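Side-chain contacts in malyl-CoA lyase/beta-methylmalyl-CoA lyase (Methylobacterium extorquens, PDB 5UGR), which belongs to the HpcH/HpaI aldolase/citrate lyase family of TIM-barrel enzymes and binds a magnesium ion: residues A273-T276 against K277-I281; A306-R309 against M310-L314. All blocks are in the same frame, centred on the assembly; numbering follows the deposited sequence.

Interaction 1: A273-T276 against K277-I281; sequences AEVT and KARRI
V275 and R279, one helical turn apart, run side by side and point the same way. The contact is made by the CG1 branch of V275, which lies 3.9 Å from NE of R279, obliquely to the guanidinium group. That branch stands anti to the backbone N (chi1 171°), beside its own carbonyl carbon, the position from which it reaches NE of R279. Nearer the backbone, CG of R279 rests 3.4 Å from the carbonyl oxygen of V275, the same oxygen that accepts the hydrogen bond from R279 N at 2.9 Å.

T276 and R280 repeat the i to i+4 spacing but meet differently: their side chains cross, with the methyl CG2 of T276 4.1 Å from CD of R280, while CG of R280 packs 3.2 Å from O of T276. R280 N donates to that oxygen, K277 N to O of A273, and A278 N to O of E274.

Farther out, the arginine tips are held by salt bridges, R279 NH2 to OD1 of D319 and R280 NH2 to OD1 of D299. OG1 of T276 bonds back to O of E272, and OE1 of E274 accepts a hydrogen bond from the backbone N of S271. A278, I281 and R279 touch helix 305-322. This is regular alpha-helical i to i+4 packing at the start of helix 272-291, the second helix after the last TIM-barrel strand, 252-255.

Interaction 2: A306-R309 against M310-L314; sequences ASIR and MAEAL
E312 lies alongside I308, one turn earlier in the helix, both side chains pointing the same way. Its CB starts 3.7 Å from the carbonyl oxygen of I308. CG, set beside the backbone N by a chi1 of -70°, comes closer to that oxygen, at 3.4 Å. From there the chain extends, bringing CD within 4.0 Å of the methyl CG2 of I308. At the tip the carboxylate divides its neighbours: OE2 reaches the same methyl at 4.0 Å, whereas OE1 lies 3.9 Å from CA of R309.

The oxygen beneath CG is already engaged, since E312 N donates to O of I308 at 2.9 Å with an N-H...O angle of 161°. This is one i+4 to i backbone hydrogen bond of helix 305-322, the C-terminal helix that follows the beta-hairpin 296-303 in the region after the TIM-barrel strands. The neighbouring bonds run from M310 N to O of A306, A311 N to O of S307 and A313 N to O of R309.

R309 carries the opposite charge, yet its NE stays 5.6 Å from OE1 of E312; its NH1 is instead hydrogen-bonded to O of I6. On another side of the helix, CG of M310 packs 3.4 Å from O of A306, and the side chain goes on to meet A170 of a second subunit. I308 and E312 both lean on M285 of helix 272-291.

Overall arrangement
Interactions 1 and 2 come one after the other in the chain, on helices 272-291 and 305-322, and their centres are about 10 Å apart. The helices touch where small and branched side chains meet each other and a facing backbone oxygen: CB of A278 lies 3.8 Å from O of A311, and CG2 of I281 is 3.8 Å from CB of A311. Both contacts lie on the same side of the chain's centre. The magnesium site of D45, E140 and D167 belongs to the barrel; neither interaction supplies a residue to it. The K277 side chain is about 11 Å, and the S307 side chain about 9 Å, from a bound magnesium ion, too far for either to coordinate it.

Interaction 1: A273-T276 against K277-I281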
loop_
_atom_site.group_PDB
_atom_site.type_symbol
_atom_site.label_atom_id
_atom_site.label_comp_id
_atom_site.label_asym_id
_atom_site.label_seq_id
_atom_site.Cartn_x
_atom_site.Cartn_y
_atom_site.Cartn_z
ATOM N N ALA A 273 28.083 29.653 13.330
ATOM C CA ALA A 273 27.475 30.168 12.156
ATOM C C ALA A 273 26.074 29.569 11.943
ATOM O O ALA A 273 25.141 30.288 11.597
ATOM C CB ALA A 273 28.360 29.887 10.943
ATOM N N GLU A 274 25.899 28.266 12.161
ATOM C CA GLU A 274 24.574 27.696 11.938
ATOM C C GLU A 274 23.574 28.155 12.994
ATOM O O GLU A 274 22.392 28.348 12.661
ATOM C CB GLU A 274 24.611 26.168 11.722
ATOM C CG GLU A 274 24.683 25.314 12.915
ATOM C CD GLU A 274 25.020 23.829 12.497
ATOM O OE1 GLU A 274 26.176 23.368 12.753
ATOM O OE2 GLU A 274 24.146 23.130 11.895
ATOM N N VAL A 275 24.046 28.386 14.221
ATOM C CA VAL A 275 23.181 28.911 15.278
ATOM C C VAL A 275 22.806 30.354 14.932
ATOM O O VAL A 275 21.642 30.726 15.047
ATOM C CB VAL A 275 23.824 28.786 16.657
ATOM C CG1 VAL A 275 23.053 29.508 17.755
ATOM C CG2 VAL A 275 23.980 27.267 17.045
ATOM N N THR A 276 23.797 31.168 14.543
ATOM C CA THR A 276 23.504 32.538 14.123
ATOM C C THR A 276 22.480 32.633 12.997
ATOM O O THR A 276 21.494 33.406 13.131
ATOM C CB THR A 276 24.797 33.275 13.792
ATOM O OG1 THR A 276 25.524 33.394 15.025
ATOM C CG2 THR A 276 24.512 34.658 13.155
ATOM N N LYS A 277 22.621 31.779 11.979
ATOM C CA LYS A 277 21.623 31.755 10.899
ATOM C C LYS A 277 20.234 31.431 11.399
ATOM O O LYS A 277 19.235 32.063 10.965
ATOM C CB LYS A 277 22.004 30.789 9.788
ATOM C CG LYS A 277 20.965 30.672 8.678
ATOM C CD LYS A 277 21.410 29.875 7.461
ATOM C CE LYS A 277 20.615 30.395 6.251
ATOM N NZ LYS A 277 20.804 29.600 5.014
ATOM N N ALA A 278 20.141 30.422 12.260
ATOM C CA ALA A 278 18.863 30.083 12.880
ATOM C C ALA A 278 18.273 31.271 13.682
ATOM O O ALA A 278 17.061 31.556 13.577
ATOM C CB ALA A 278 18.933 28.797 13.724
ATOM N N ARG A 279 19.112 31.961 14.453
ATOM C CA ARG A 279 18.638 33.126 15.226
ATOM C C ARG A 279 18.139 34.234 14.320
ATOM O O ARG A 279 17.117 34.873 14.606
ATOM C CB ARG A 279 19.703 33.671 16.186
ATOM C CG ARG A 279 20.053 32.670 17.293
ATOM C CD ARG A 279 20.459 33.291 18.603
ATOM N NE ARG A 279 21.018 32.322 19.530
ATOM C CZ ARG A 279 20.350 31.631 20.471
ATOM N NH1 ARG A 279 19.017 31.742 20.665
ATOM N NH2 ARG A 279 21.057 30.794 21.238
ATOM N N ARG A 280 18.784 34.384 13.193
ATOM C CA ARG A 280 18.373 35.417 12.245
ATOM C C ARG A 280 17.095 35.070 11.529
ATOM O O ARG A 280 16.314 35.952 11.185
ATOM C CB ARG A 280 19.474 35.661 11.222
ATOM C CG ARG A 280 20.709 36.290 11.893
ATOM C CD ARG A 280 21.777 36.640 10.892
ATOM N NE ARG A 280 21.367 37.746 10.034
ATOM C CZ ARG A 280 21.380 37.726 8.687
ATOM N NH1 ARG A 280 21.842 36.706 8.020
ATOM N NH2 ARG A 280 20.919 38.760 7.988
ATOM N N ILE A 281 16.874 33.774 11.313
ATOM C CA ILE A 281 15.600 33.313 10.810
ATOM C C ILE A 281 14.470 33.680 11.794
ATOM O O ILE A 281 13.422 34.162 11.371
ATOM C CB ILE A 281 15.635 31.814 10.461
ATOM C CG1 ILE A 281 16.433 31.591 9.169
ATOM C CG2 ILE A 281 14.236 31.265 10.293
ATOM C CD1 ILE A 281 16.804 30.121 8.885
#

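Interaction 2: A306-R309 against M310-L314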
loop_
_atom_site.group_PDB
_atom_site.type_symbol
_atom_site.label_atom_id
_atom_site.label_comp_id
_atom_site.label_asym_id
_atom_site.label_seq_id
_atom_site.Cartn_x
_atom_site.Cartn_y
_atom_site.Cartn_z
ATOM N N ALA A 306 9.052 24.743 6.507
ATOM C CA ALA A 306 9.944 23.653 6.904
ATOM C C ALA A 306 11.265 24.167 7.459
ATOM O O ALA A 306 11.793 23.667 8.453
ATOM C CB ALA A 306 10.188 22.765 5.684
ATOM N N SER A 307 11.759 25.228 6.839
ATOM C CA SER A 307 13.044 25.832 7.217
ATOM C C SER A 307 12.941 26.563 8.575
ATOM O O SER A 307 13.863 26.459 9.438
ATOM C CB SER A 307 13.530 26.752 6.120
ATOM O OG SER A 307 13.742 26.048 4.902
ATOM N N ILE A 308 11.792 27.248 8.792
ATOM C CA ILE A 308 11.501 27.871 10.113
ATOM C C ILE A 308 11.514 26.789 11.183
ATOM O O ILE A 308 12.102 26.992 12.242
ATOM C CB ILE A 308 10.151 28.621 10.086
ATOM C CG1 ILE A 308 10.322 29.887 9.215
ATOM C CG2 ILE A 308 9.615 28.899 11.479
ATOM C CD1 ILE A 308 9.017 30.537 8.761
ATOM N N ARG A 309 10.810 25.662 10.935
ATOM C CA ARG A 309 10.762 24.601 11.926
ATOM C C ARG A 309 12.113 24.013 12.255
ATOM O O ARG A 309 12.392 23.726 13.438
ATOM C CB ARG A 309 9.709 23.544 11.578
ATOM C CG ARG A 309 8.299 24.079 11.574
ATOM C CD ARG A 309 7.225 23.114 11.101
ATOM N NE ARG A 309 5.883 23.605 11.445
ATOM C CZ ARG A 309 4.810 22.846 11.536
ATOM N NH1 ARG A 309 4.864 21.525 11.238
ATOM N NH2 ARG A 309 3.674 23.427 11.868
ATOM N N MET A 310 12.984 23.878 11.248
ATOM C CA MET A 310 14.365 23.471 11.501
ATOM C C MET A 310 15.122 24.461 12.342
ATOM O O MET A 310 15.910 24.077 13.203
ATOM C CB MET A 310 15.123 23.198 10.208
ATOM C CG MET A 310 14.574 22.038 9.448
ATOM S SD MET A 310 15.647 21.448 8.095
ATOM C CE MET A 310 16.913 20.541 9.033
ATOM N N ALA A 311 14.905 25.744 12.093
ATOM C CA ALA A 311 15.584 26.790 12.845
ATOM C C ALA A 311 15.145 26.792 14.307
ATOM O O ALA A 311 15.986 26.874 15.209
ATOM C CB ALA A 311 15.327 28.140 12.211
ATOM N N GLU A 312 13.846 26.631 14.525
ATOM C CA GLU A 312 13.334 26.578 15.888
ATOM C C GLU A 312 13.953 25.398 16.661
ATOM O O GLU A 312 14.341 25.546 17.819
ATOM C CB GLU A 312 11.806 26.480 15.890
ATOM C CG GLU A 312 11.102 27.734 15.442
ATOM C CD GLU A 312 9.602 27.606 15.272
ATOM O OE1 GLU A 312 9.136 26.484 14.952
ATOM O OE2 GLU A 312 8.920 28.660 15.394
ATOM N N ALA A 313 14.071 24.237 15.987
ATOM C CA ALA A 313 14.647 23.038 16.633
ATOM C C ALA A 313 16.132 23.262 16.980
ATOM O O ALA A 313 16.590 22.934 18.131
ATOM C CB ALA A 313 14.457 21.802 15.746
ATOM N N LEU A 314 16.875 23.855 16.042
ATOM C CA LEU A 314 18.298 24.088 16.290
ATOM C C LEU A 314 18.513 25.046 17.459
ATOM O O LEU A 314 19.431 24.847 18.270
ATOM C CB LEU A 314 19.019 24.603 15.063
ATOM C CG LEU A 314 20.525 24.829 15.226
ATOM C CD1 LEU A 314 21.223 23.534 15.604
ATOM C CD2 LEU A 314 21.061 25.403 13.927
#